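Local structure of VP1 (Polyomavirus HPyV7, 4PCH) at residues 79-87 against 214-222; 90-98 against 254-262. The protein probably serves as the structural subunit of the viral capsid, this chain being the jelly-roll core of the major capsid protein, assembled here as a pentamer. One frame throughout, in Å; residues are numbered along the deposited sequence.

In the fold
Both contacts draw on strand 79-93 and its continuation, at different ends: contact 1 (79-87 against 214-222) lies toward one end of the elongated subunit, its centre about 22 Å from that of the chain, and contact 2 (90-98 against 254-262) lies deeper, its centre about 12 Å from the chain centre. The two contact centres are about 30 Å apart. Along the way the strand changes antiparallel partner, from strand 208-219 to strand 253-271, so one sheet includes both contacts. Strand 253-271 also returns to contact 1, where R267 and R269 form salt bridges with E84. Other subunits reach both contacts: E213 of a neighbouring subunit pairs with R87, and Y186 of a neighbouring subunit hydrogen-bonds to E91.

Contact 1. Residues 79-87 against 214-222; sequences TMIVWEAYR and NGVGILCTF
Strand 79-87 and the segment 214-222 meet as a short antiparallel ladder, A85 and I218 forming the hydrogen-bonded pair and E84 and L219 the non-hydrogen-bonded one. A85 N reaches I218 O at 2.9 Å, and I218 N answers to A85 O. Next along, C220 N gives W83 O a 2.9 Å bond, while a water bridges W83 N and C220 O where the chains part. The carboxylate of E84 extends the pairing: with CG anti to the backbone N (chi1 176°), the extended chain carries OE2 across to the loop backbone, where it accepts from G217 N at 2.8 Å through its anti lone pair, in a nearly straight bond (169°). R267 and R269 also hold this buried carboxylate, which probably stabilises its negative charge. Glycine suits position 217, since a beta carbon would collide with A85 O. L219 sets CD2 against the aliphatic part of E84, 4.1 Å from CG; on the other face the small methyl of A85 meets I218 CB at 4.2 Å. V82 CG1 lies alongside T221 CG2, and the W83 indole turns away, its NE1 hydrogen-bonding to P69 O. C220 centres an inverse gamma turn following this short antiparallel pairing, part of the VP1 jelly-roll sheet.

Contact 2. Residues 90-98 against 254-262; sequences TELLFAPQM and VQAGYGRFF
T90 turns its hydroxyl trans to the main-chain nitrogen (chi1 -176°), and R260, extended to CD and then bent at chi3 (-76°), brings NH1 to it. OG1 accepts from NH1 at 3.0 Å, nearly in the guanidinium plane, and donates to F261 O at 2.8 Å. E91 and F261 form an antiparallel hydrogen-bonded pair: F261 N bonds E91 O, and E91 N reaches F261 O from the face opposite the hydroxyl. The small threonine lets OG1 also sit 3.7 Å above the centre of the F262 ring. L92 CB lies over one face of the guanidinium, and D231 forms a salt bridge with NH2. Farther along, L93 N bonds G259 O, and Y258 N returns a bond to L93 O. F94 directs its edge at the face of Y258, an edge-to-face pair with centroids 5.4 Å apart. Q97, bent at chi2, gives NE2 to Y258 OH at 2.9 Å and to A95 O, while its OE1 accepts from S100 OG; one amide thus joins Y258 to the 95-97 loop. At G257 a beta carbon would run into L92 CD1. Polar groups are thus matched within the sheet and beyond it: T90 OG1 both gives and accepts, and the charge of R260 is probably balanced in part by D231.

Contact 1. Residues 79-87 against 214-222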
ATOM      1  N   THR B  79       1.341 -31.437 -37.786  1.00 28.68           N
ATOM      2  CA  THR B  79       1.922 -30.376 -36.972  1.00 26.11           C
ATOM      3  C   THR B  79       1.979 -29.052 -37.726  1.00 26.70           C
ATOM      4  O   THR B  79       2.020 -29.015 -38.963  1.00 28.25           O
ATOM      5  CB  THR B  79       3.345 -30.736 -36.507  1.00 28.51           C
ATOM      6  OG1 THR B  79       4.235 -30.623 -37.613  1.00 32.46           O
ATOM      7  CG2 THR B  79       3.409 -32.176 -35.956  1.00 28.75           C
ATOM      8  N   MET B  80       1.966 -27.962 -36.982  1.00 22.32           N
ATOM      9  CA  MET B  80       2.269 -26.688 -37.585  1.00 22.78           C
ATOM     10  C   MET B  80       3.065 -25.791 -36.656  1.00 20.43           C
ATOM     11  O   MET B  80       3.038 -25.939 -35.434  1.00 21.69           O
ATOM     12  CB  MET B  80       1.003 -25.970 -38.091  1.00 28.73           C
ATOM     13  CG  MET B  80       0.068 -25.440 -37.050  1.00 28.51           C
ATOM     14  SD  MET B  80      -1.384 -24.487 -37.627  1.00 35.09           S
ATOM     15  CE  MET B  80      -0.882 -23.904 -39.252  1.00 30.83           C
ATOM     16  N   ILE B  81       3.750 -24.835 -37.259  1.00 19.12           N
ATOM     17  CA  ILE B  81       4.470 -23.798 -36.528  1.00 18.56           C
ATOM     18  C   ILE B  81       3.593 -22.553 -36.400  1.00 18.00           C
ATOM     19  O   ILE B  81       3.056 -22.064 -37.401  1.00 18.94           O
ATOM     20  CB  ILE B  81       5.770 -23.405 -37.269  1.00 18.89           C
ATOM     21  CG1 ILE B  81       6.699 -24.612 -37.417  1.00 21.02           C
ATOM     22  CG2 ILE B  81       6.506 -22.332 -36.489  1.00 18.45           C
ATOM     23  CD1 ILE B  81       7.877 -24.352 -38.329  1.00 23.49           C
ATOM     24  N   VAL B  82       3.464 -22.031 -35.189  1.00 17.21           N
ATOM     25  CA  VAL B  82       2.729 -20.774 -34.945  1.00 17.40           C
ATOM     26  C   VAL B  82       3.581 -19.834 -34.097  1.00 15.96           C
ATOM     27  O   VAL B  82       4.518 -20.274 -33.418  1.00 17.57           O
ATOM     28  CB  VAL B  82       1.391 -21.026 -34.195  1.00 16.80           C
ATOM     29  CG1 VAL B  82       0.475 -21.933 -34.991  1.00 18.44           C
ATOM     30  CG2 VAL B  82       1.638 -21.659 -32.825  1.00 18.47           C
ATOM     31  N   TRP B  83       3.244 -18.551 -34.132  1.00 15.30           N
ATOM     32  CA  TRP B  83       3.820 -17.573 -33.224  1.00 14.56           C
ATOM     33  C   TRP B  83       3.259 -17.776 -31.825  1.00 14.74           C
ATOM     34  O   TRP B  83       2.045 -17.940 -31.645  1.00 15.49           O
ATOM     35  CB  TRP B  83       3.511 -16.167 -33.671  1.00 14.87           C
ATOM     36  CG  TRP B  83       4.211 -15.761 -34.925  1.00 15.17           C
ATOM     37  CD1 TRP B  83       3.631 -15.478 -36.134  1.00 16.34           C
ATOM     38  CD2 TRP B  83       5.613 -15.512 -35.081  1.00 14.92           C
ATOM     39  NE1 TRP B  83       4.592 -15.109 -37.033  1.00 15.61           N
ATOM     40  CE2 TRP B  83       5.815 -15.120 -36.416  1.00 15.91           C
ATOM     41  CE3 TRP B  83       6.722 -15.610 -34.229  1.00 14.84           C
ATOM     42  CZ2 TRP B  83       7.083 -14.827 -36.928  1.00 16.48           C
ATOM     43  CZ3 TRP B  83       7.978 -15.297 -34.728  1.00 16.36           C
ATOM     44  CH2 TRP B  83       8.149 -14.911 -36.062  1.00 17.50           C
ATOM     45  N   GLU B  84       4.164 -17.789 -30.853  1.00 13.89           N
ATOM     46  CA  GLU B  84       3.837 -17.886 -29.430  1.00 13.96           C
ATOM     47  C   GLU B  84       4.294 -16.610 -28.712  1.00 14.68           C
ATOM     48  O   GLU B  84       5.492 -16.277 -28.728  1.00 13.10           O
ATOM     49  CB  GLU B  84       4.550 -19.107 -28.836  1.00 14.91           C
ATOM     50  CG  GLU B  84       4.396 -19.296 -27.337  1.00 14.95           C
ATOM     51  CD  GLU B  84       5.413 -20.269 -26.740  1.00 16.10           C
ATOM     52  OE1 GLU B  84       6.313 -20.732 -27.489  1.00 16.71           O
ATOM     53  OE2 GLU B  84       5.332 -20.540 -25.519  1.00 18.10           O
ATOM     54  N   ALA B  85       3.348 -15.905 -28.093  1.00 12.59           N
ATOM     55  CA  ALA B  85       3.663 -14.686 -27.373  1.00 14.15           C
ATOM     56  C   ALA B  85       3.962 -15.087 -25.935  1.00 14.89           C
ATOM     57  O   ALA B  85       3.093 -15.609 -25.241  1.00 14.37           O
ATOM     58  CB  ALA B  85       2.515 -13.693 -27.439  1.00 15.44           C
ATOM     59  N   TYR B  86       5.211 -14.896 -25.514  1.00 13.99           N
ATOM     60  CA  TYR B  86       5.689 -15.414 -24.225  1.00 15.04           C
ATOM     61  C   TYR B  86       5.934 -14.331 -23.172  1.00 14.82           C
ATOM     62  O   TYR B  86       6.121 -14.644 -22.004  1.00 15.74           O
ATOM     63  CB  TYR B  86       6.949 -16.274 -24.416  1.00 16.11           C
ATOM     64  CG  TYR B  86       8.119 -15.537 -25.032  1.00 17.98           C
ATOM     65  CD1 TYR B  86       8.291 -15.488 -26.404  1.00 16.68           C
ATOM     66  CD2 TYR B  86       9.050 -14.887 -24.233  1.00 18.16           C
ATOM     67  CE1 TYR B  86       9.363 -14.806 -26.974  1.00 18.39           C
ATOM     68  CE2 TYR B  86      10.121 -14.215 -24.783  1.00 18.65           C
ATOM     69  CZ  TYR B  86      10.278 -14.169 -26.143  1.00 19.19           C
ATOM     70  OH  TYR B  86      11.352 -13.480 -26.635  1.00 19.43           O
ATOM     71  N   ARG B  87       5.880 -13.063 -23.570  1.00 14.38           N
ATOM     72  CA  ARG B  87       6.185 -11.968 -22.654  1.00 16.17           C
ATOM     73  C   ARG B  87       5.623 -10.704 -23.246  1.00 17.08           C
ATOM     74  O   ARG B  87       5.580 -10.552 -24.468  1.00 14.86           O
ATOM     75  CB  ARG B  87       7.722 -11.866 -22.491  1.00 20.96           C
ATOM     76  CG  ARG B  87       8.288 -10.684 -21.737  1.00 30.49           C
ATOM     77  CD  ARG B  87       9.728 -10.960 -21.264  1.00 36.71           C
ATOM     78  NE  ARG B  87      10.742 -10.913 -22.327  1.00 49.31           N
ATOM     79  CZ  ARG B  87      11.272  -9.792 -22.828  1.00 52.00           C
ATOM     80  NH1 ARG B  87      10.873  -8.599 -22.406  1.00 37.66           N
ATOM     81  NH2 ARG B  87      12.194  -9.856 -23.779  1.00 43.56           N
ATOM     82  N   ASN B 214       3.303 -24.973 -17.800  1.00 28.01           N
ATOM     83  CA  ASN B 214       4.079 -25.817 -18.708  1.00 31.61           C
ATOM     84  C   ASN B 214       5.077 -25.075 -19.614  1.00 27.68           C
ATOM     85  O   ASN B 214       5.648 -25.677 -20.518  1.00 28.98           O
ATOM     86  CB  ASN B 214       3.109 -26.622 -19.573  1.00 35.10           C
ATOM     87  CG  ASN B 214       2.127 -27.419 -18.742  1.00 41.27           C
ATOM     88  OD1 ASN B 214       0.931 -27.445 -19.018  1.00 45.78           O
ATOM     89  ND2 ASN B 214       2.630 -28.046 -17.698  1.00 34.36           N
ATOM     90  N   GLY B 215       5.282 -23.786 -19.382  1.00 25.75           N
ATOM     91  CA  GLY B 215       6.197 -22.994 -20.199  1.00 24.60           C
ATOM     92  C   GLY B 215       5.581 -22.439 -21.491  1.00 22.39           C
ATOM     93  O   GLY B 215       6.306 -21.891 -22.313  1.00 23.46           O
ATOM     94  N   VAL B 216       4.264 -22.568 -21.661  1.00 20.32           N
ATOM     95  CA  VAL B 216       3.593 -22.195 -22.926  1.00 19.45           C
ATOM     96  C   VAL B 216       2.859 -20.859 -22.838  1.00 19.78           C
ATOM     97  O   VAL B 216       2.040 -20.611 -21.932  1.00 19.44           O
ATOM     98  CB  VAL B 216       2.600 -23.294 -23.398  1.00 19.91           C
ATOM     99  CG1 VAL B 216       2.024 -22.963 -24.772  1.00 19.72           C
ATOM    100  CG2 VAL B 216       3.266 -24.669 -23.418  1.00 23.11           C
ATOM    101  N   GLY B 217       3.164 -19.983 -23.786  1.00 16.91           N
ATOM    102  CA  GLY B 217       2.546 -18.679 -23.863  1.00 17.10           C
ATOM    103  C   GLY B 217       1.266 -18.707 -24.662  1.00 14.69           C
ATOM    104  O   GLY B 217       0.660 -19.748 -24.838  1.00 16.99           O
ATOM    105  N   ILE B 218       0.891 -17.552 -25.185  1.00 14.40           N
ATOM    106  CA  ILE B 218      -0.305 -17.398 -25.979  1.00 14.33           C
ATOM    107  C   ILE B 218       0.003 -17.902 -27.393  1.00 14.74           C
ATOM    108  O   ILE B 218       0.977 -17.484 -28.000  1.00 16.95           O
ATOM    109  CB  ILE B 218      -0.716 -15.927 -26.080  1.00 14.72           C
ATOM    110  CG1 ILE B 218      -1.055 -15.334 -24.705  1.00 15.89           C
ATOM    111  CG2 ILE B 218      -1.882 -15.768 -27.049  1.00 18.34           C
ATOM    112  CD1 ILE B 218      -2.057 -16.134 -23.913  1.00 18.01           C
ATOM    113  N   LEU B 219      -0.823 -18.794 -27.902  1.00 14.30           N
ATOM    114  CA  LEU B 219      -0.600 -19.367 -29.235  1.00 14.49           C
ATOM    115  C   LEU B 219      -1.444 -18.600 -30.226  1.00 14.77           C
ATOM    116  O   LEU B 219      -2.682 -18.679 -30.211  1.00 13.92           O
ATOM    117  CB  LEU B 219      -0.926 -20.847 -29.235  1.00 15.59           C
ATOM    118  CG  LEU B 219      -0.142 -21.701 -28.238  1.00 19.25           C
ATOM    119  CD1 LEU B 219      -0.729 -23.100 -28.212  1.00 21.20           C
ATOM    120  CD2 LEU B 219       1.344 -21.726 -28.560  1.00 20.17           C
ATOM    121  N   CYS B 220      -0.770 -17.835 -31.081  1.00 14.03           N
ATOM    122  CA  CYS B 220      -1.453 -16.910 -31.964  1.00 13.32           C
ATOM    123  C   CYS B 220      -1.754 -17.633 -33.271  1.00 14.35           C
ATOM    124  O   CYS B 220      -1.220 -17.290 -34.334  1.00 14.97           O
ATOM    125  CB  CYS B 220      -0.580 -15.688 -32.198  1.00 15.58           C
ATOM    126  SG  CYS B 220      -0.305 -14.689 -30.704  1.00 16.66           S
ATOM    127  N   THR B 221      -2.648 -18.610 -33.201  1.00 13.44           N
ATOM    128  CA  THR B 221      -2.801 -19.575 -34.278  1.00 14.96           C
ATOM    129  C   THR B 221      -3.479 -18.999 -35.504  1.00 15.32           C
ATOM    130  O   THR B 221      -3.399 -19.594 -36.578  1.00 14.28           O
ATOM    131  CB  THR B 221      -3.599 -20.805 -33.828  1.00 16.13           C
ATOM    132  OG1 THR B 221      -4.913 -20.419 -33.463  1.00 17.83           O
ATOM    133  CG2 THR B 221      -2.941 -21.477 -32.608  1.00 17.11           C
ATOM    134  N   PHE B 222      -4.187 -17.878 -35.323  1.00 15.37           N
ATOM    135  CA  PHE B 222      -4.872 -17.235 -36.448  1.00 17.35           C
ATOM    136  C   PHE B 222      -3.980 -16.235 -37.168  1.00 19.48           C
ATOM    137  O   PHE B 222      -4.456 -15.572 -38.086  1.00 23.48           O
ATOM    138  CB  PHE B 222      -6.153 -16.507 -35.996  1.00 16.27           C
ATOM    139  CG  PHE B 222      -7.147 -17.373 -35.268  1.00 16.16           C
ATOM    140  CD1 PHE B 222      -7.264 -18.719 -35.518  1.00 16.30           C
ATOM    141  CD2 PHE B 222      -8.020 -16.791 -34.356  1.00 16.18           C
ATOM    142  CE1 PHE B 222      -8.205 -19.491 -34.855  1.00 17.61           C
ATOM    143  CE2 PHE B 222      -8.966 -17.550 -33.704  1.00 17.03           C
ATOM    144  CZ  PHE B 222      -9.058 -18.890 -33.945  1.00 17.70           C
TER
HETATM  145  O   HOH W   1       1.088 -17.674 -35.766  1.00 18.00           O

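Contact 2. Residues 90-98 against 254-262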
ATOM      1  N   THR B  90       3.601  -3.598 -20.809  1.00 12.60           N
ATOM      2  CA  THR B  90       2.463  -2.702 -21.032  1.00 11.85           C
ATOM      3  C   THR B  90       2.596  -1.506 -20.094  1.00 14.12           C
ATOM      4  O   THR B  90       3.092  -1.659 -18.962  1.00 14.04           O
ATOM      5  CB  THR B  90       1.105  -3.431 -20.890  1.00 14.26           C
ATOM      6  OG1 THR B  90       0.031  -2.501 -21.212  1.00 13.14           O
ATOM      7  CG2 THR B  90       0.914  -3.992 -19.460  1.00 13.77           C
ATOM      8  N   GLU B  91       2.239  -0.311 -20.578  1.00 12.67           N
ATOM      9  CA  GLU B  91       2.369   0.929 -19.812  1.00 14.21           C
ATOM     10  C   GLU B  91       1.177   1.818 -20.095  1.00 12.85           C
ATOM     11  O   GLU B  91       0.762   1.973 -21.244  1.00 13.13           O
ATOM     12  CB  GLU B  91       3.594   1.770 -20.242  1.00 19.39           C
ATOM     13  CG  GLU B  91       4.978   1.164 -20.185  1.00 23.40           C
ATOM     14  CD  GLU B  91       6.060   2.121 -20.727  1.00 28.54           C
ATOM     15  OE1 GLU B  91       6.006   3.381 -20.445  1.00 27.27           O
ATOM     16  OE2 GLU B  91       6.972   1.586 -21.423  1.00 28.27           O
ATOM     17  N   LEU B  92       0.630   2.440 -19.058  1.00 12.93           N
ATOM     18  CA  LEU B  92      -0.380   3.473 -19.223  1.00 12.46           C
ATOM     19  C   LEU B  92       0.283   4.822 -19.476  1.00 13.38           C
ATOM     20  O   LEU B  92       1.260   5.184 -18.815  1.00 15.86           O
ATOM     21  CB  LEU B  92      -1.203   3.575 -17.930  1.00 13.20           C
ATOM     22  CG  LEU B  92      -2.442   4.469 -17.957  1.00 18.64           C
ATOM     23  CD1 LEU B  92      -3.401   4.086 -19.070  1.00 18.92           C
ATOM     24  CD2 LEU B  92      -3.145   4.326 -16.607  1.00 25.85           C
ATOM     25  N   LEU B  93      -0.256   5.579 -20.422  1.00 11.72           N
ATOM     26  CA  LEU B  93       0.214   6.920 -20.702  1.00 11.76           C
ATOM     27  C   LEU B  93      -0.700   7.923 -20.010  1.00 11.44           C
ATOM     28  O   LEU B  93      -1.934   7.942 -20.239  1.00 11.18           O
ATOM     29  CB  LEU B  93       0.218   7.188 -22.216  1.00 13.66           C
ATOM     30  CG  LEU B  93       1.248   6.356 -23.014  1.00 16.44           C
ATOM     31  CD1 LEU B  93       0.714   5.046 -23.544  1.00 20.90           C
ATOM     32  CD2 LEU B  93       1.794   7.161 -24.152  1.00 22.55           C
ATOM     33  N   PHE B  94      -0.130   8.749 -19.138  1.00 10.63           N
ATOM     34  CA  PHE B  94      -0.951   9.698 -18.381  1.00  9.70           C
ATOM     35  C   PHE B  94      -0.076  10.770 -17.763  1.00 10.94           C
ATOM     36  O   PHE B  94       1.092  10.514 -17.466  1.00 14.52           O
ATOM     37  CB  PHE B  94      -1.751   8.983 -17.284  1.00 11.20           C
ATOM     38  CG  PHE B  94      -2.883   9.787 -16.740  1.00 10.67           C
ATOM     39  CD1 PHE B  94      -3.911  10.187 -17.566  1.00 11.22           C
ATOM     40  CD2 PHE B  94      -2.902  10.195 -15.403  1.00 13.92           C
ATOM     41  CE1 PHE B  94      -4.948  10.946 -17.092  1.00 13.73           C
ATOM     42  CE2 PHE B  94      -3.946  10.985 -14.924  1.00 12.79           C
ATOM     43  CZ  PHE B  94      -4.969  11.343 -15.773  1.00 10.85           C
ATOM     44  N   ALA B  95      -0.621  11.971 -17.642  1.00 10.31           N
ATOM     45  CA  ALA B  95       0.032  13.118 -17.025  1.00 11.36           C
ATOM     46  C   ALA B  95      -0.780  13.609 -15.827  1.00 10.85           C
ATOM     47  O   ALA B  95      -1.999  13.401 -15.749  1.00 11.61           O
ATOM     48  CB  ALA B  95       0.181  14.226 -18.033  1.00 12.06           C
ATOM     49  N   PRO B  96      -0.115  14.268 -14.880  1.00 10.96           N
ATOM     50  CA  PRO B  96      -0.895  14.887 -13.798  1.00 11.29           C
ATOM     51  C   PRO B  96      -1.881  15.925 -14.322  1.00 12.18           C
ATOM     52  O   PRO B  96      -1.521  16.734 -15.212  1.00 14.31           O
ATOM     53  CB  PRO B  96       0.172  15.555 -12.945  1.00 12.71           C
ATOM     54  CG  PRO B  96       1.327  15.759 -13.877  1.00 11.65           C
ATOM     55  CD  PRO B  96       1.316  14.581 -14.776  1.00 10.65           C
ATOM     56  N   GLN B  97      -3.096  15.923 -13.760  1.00 11.85           N
ATOM     57  CA  GLN B  97      -4.138  16.846 -14.164  1.00 11.28           C
ATOM     58  C   GLN B  97      -4.292  17.950 -13.126  1.00 10.91           C
ATOM     59  O   GLN B  97      -4.633  17.680 -11.989  1.00 11.81           O
ATOM     60  CB  GLN B  97      -5.440  16.093 -14.311  1.00 11.35           C
ATOM     61  CG  GLN B  97      -5.369  14.907 -15.245  1.00 11.41           C
ATOM     62  CD  GLN B  97      -5.108  15.300 -16.686  1.00 11.45           C
ATOM     63  OE1 GLN B  97      -5.776  16.199 -17.250  1.00 12.79           O
ATOM     64  NE2 GLN B  97      -4.142  14.622 -17.309  1.00 11.69           N
ATOM     65  N   MET B  98      -4.106  19.191 -13.552  1.00 10.81           N
ATOM     66  CA  MET B  98      -4.101  20.341 -12.657  0.50 10.89           C
ATOM     67  C   MET B  98      -5.137  21.351 -13.176  1.00 11.61           C
ATOM     68  O   MET B  98      -6.338  21.188 -12.943  1.00 11.62           O
ATOM     69  CB  MET B  98      -2.682  20.929 -12.605  0.50 11.92           C
ATOM     70  CG  MET B  98      -1.601  19.970 -12.133  0.50 12.14           C
ATOM     71  SD  MET B  98      -1.599  19.884 -10.335  0.50 12.96           S
ATOM     72  CE  MET B  98      -0.847  21.453  -9.962  0.50 13.05           C
ATOM     73  N   VAL B 254     -15.864  11.336 -17.382  1.00 11.18           N
ATOM     74  CA  VAL B 254     -14.859  10.286 -17.173  1.00 10.03           C
ATOM     75  C   VAL B 254     -13.510  10.667 -17.766  1.00 12.08           C
ATOM     76  O   VAL B 254     -13.418  11.105 -18.927  1.00 12.44           O
ATOM     77  CB  VAL B 254     -15.343   8.941 -17.750  1.00 11.53           C
ATOM     78  CG1 VAL B 254     -14.247   7.906 -17.663  1.00 11.82           C
ATOM     79  CG2 VAL B 254     -16.599   8.508 -17.032  1.00 11.95           C
ATOM     80  N   GLN B 255     -12.457  10.477 -16.973  1.00 10.79           N
ATOM     81  CA  GLN B 255     -11.077  10.624 -17.422  1.00 10.21           C
ATOM     82  C   GLN B 255     -10.485   9.280 -17.675  1.00 10.20           C
ATOM     83  O   GLN B 255     -10.368   8.453 -16.757  1.00 10.11           O
ATOM     84  CB  GLN B 255     -10.217  11.341 -16.360  1.00 10.38           C
ATOM     85  CG  GLN B 255      -8.732  11.452 -16.712  1.00 11.59           C
ATOM     86  CD  GLN B 255      -8.489  12.462 -17.797  1.00 10.87           C
ATOM     87  OE1 GLN B 255      -8.658  13.699 -17.595  1.00 12.06           O
ATOM     88  NE2 GLN B 255      -8.116  11.977 -18.967  1.00 11.62           N
ATOM     89  N   ALA B 256     -10.092   9.044 -18.928  1.00 10.09           N
ATOM     90  CA  ALA B 256      -9.382   7.826 -19.272  1.00  9.82           C
ATOM     91  C   ALA B 256      -7.895   8.087 -19.432  1.00 11.64           C
ATOM     92  O   ALA B 256      -7.443   9.226 -19.493  1.00 11.85           O
ATOM     93  CB  ALA B 256      -9.956   7.233 -20.566  1.00 10.52           C
ATOM     94  N   GLY B 257      -7.109   7.019 -19.480  1.00 10.73           N
ATOM     95  CA  GLY B 257      -5.711   7.150 -19.904  1.00 10.77           C
ATOM     96  C   GLY B 257      -5.626   7.721 -21.302  1.00 11.44           C
ATOM     97  O   GLY B 257      -6.579   7.665 -22.063  1.00 11.73           O
ATOM     98  N   TYR B 258      -4.474   8.301 -21.636  1.00  9.98           N
ATOM     99  CA  TYR B 258      -4.234   8.824 -22.965  1.00  9.24           C
ATOM    100  C   TYR B 258      -4.019   7.732 -23.995  1.00 10.67           C
ATOM    101  O   TYR B 258      -4.078   7.962 -25.204  1.00 13.69           O
ATOM    102  CB  TYR B 258      -2.985   9.673 -22.917  1.00 10.80           C
ATOM    103  CG  TYR B 258      -3.062  10.920 -22.065  1.00 10.77           C
ATOM    104  CD1 TYR B 258      -4.288  11.541 -21.761  1.00 11.79           C
ATOM    105  CD2 TYR B 258      -1.895  11.560 -21.684  1.00 11.05           C
ATOM    106  CE1 TYR B 258      -4.317  12.726 -21.043  1.00 10.97           C
ATOM    107  CE2 TYR B 258      -1.919  12.772 -20.994  1.00 10.58           C
ATOM    108  CZ  TYR B 258      -3.137  13.347 -20.677  1.00 11.72           C
ATOM    109  OH  TYR B 258      -3.114  14.553 -20.010  1.00 12.15           O
ATOM    110  N   GLY B 259      -3.666   6.563 -23.491  1.00 11.86           N
ATOM    111  CA  GLY B 259      -3.374   5.395 -24.315  1.00 10.03           C
ATOM    112  C   GLY B 259      -2.780   4.309 -23.445  1.00 10.67           C
ATOM    113  O   GLY B 259      -2.354   4.553 -22.310  1.00 12.69           O
ATOM    114  N   ARG B 260      -2.754   3.079 -23.960  1.00 10.05           N
ATOM    115  CA  ARG B 260      -2.070   1.961 -23.290  1.00 10.90           C
ATOM    116  C   ARG B 260      -1.127   1.309 -24.283  1.00 11.98           C
ATOM    117  O   ARG B 260      -1.565   0.780 -25.308  1.00 12.99           O
ATOM    118  CB  ARG B 260      -2.987   0.901 -22.654  1.00 10.09           C
ATOM    119  CG  ARG B 260      -2.177  -0.240 -22.045  1.00 12.52           C
ATOM    120  CD  ARG B 260      -3.003  -1.204 -21.206  1.00 14.26           C
ATOM    121  NE  ARG B 260      -3.331  -0.630 -19.891  1.00 13.00           N
ATOM    122  CZ  ARG B 260      -2.532  -0.680 -18.826  1.00 14.80           C
ATOM    123  NH1 ARG B 260      -1.333  -1.252 -18.888  1.00 15.54           N
ATOM    124  NH2 ARG B 260      -2.903  -0.130 -17.670  1.00 16.08           N
ATOM    125  N   PHE B 261       0.163   1.392 -23.956  1.00 11.15           N
ATOM    126  CA  PHE B 261       1.255   0.797 -24.743  1.00 12.06           C
ATOM    127  C   PHE B 261       1.341  -0.698 -24.488  1.00 12.22           C
ATOM    128  O   PHE B 261       1.242  -1.126 -23.362  1.00 11.85           O
ATOM    129  CB  PHE B 261       2.592   1.474 -24.386  1.00 11.55           C
ATOM    130  CG  PHE B 261       3.799   0.859 -25.047  1.00 10.66           C
ATOM    131  CD1 PHE B 261       4.081   1.127 -26.371  1.00 12.02           C
ATOM    132  CD2 PHE B 261       4.639  -0.012 -24.342  1.00 11.25           C
ATOM    133  CE1 PHE B 261       5.181   0.581 -27.000  1.00 14.81           C
ATOM    134  CE2 PHE B 261       5.740  -0.558 -24.970  1.00 14.26           C
ATOM    135  CZ  PHE B 261       6.010  -0.277 -26.288  1.00 15.41           C
ATOM    136  N   PHE B 262       1.626  -1.475 -25.543  1.00 10.81           N
ATOM    137  CA  PHE B 262       1.971  -2.888 -25.414  1.00 11.38           C
ATOM    138  C   PHE B 262       3.171  -3.164 -26.304  1.00 12.44           C
ATOM    139  O   PHE B 262       3.236  -2.650 -27.424  1.00 13.24           O
ATOM    140  CB  PHE B 262       0.868  -3.806 -25.931  1.00 12.61           C
ATOM    141  CG  PHE B 262      -0.396  -3.822 -25.109  1.00 12.52           C
ATOM    142  CD1 PHE B 262      -1.364  -2.846 -25.277  1.00 12.30           C
ATOM    143  CD2 PHE B 262      -0.627  -4.845 -24.178  1.00 14.25           C
ATOM    144  CE1 PHE B 262      -2.556  -2.899 -24.562  1.00 12.72           C
ATOM    145  CE2 PHE B 262      -1.816  -4.901 -23.457  1.00 13.14           C
ATOM    146  CZ  PHE B 262      -2.788  -3.918 -23.670  1.00 12.70           C
TER
HETATM  147  O   HOH W   2       0.569  -1.155 -16.675  1.00 27.75           O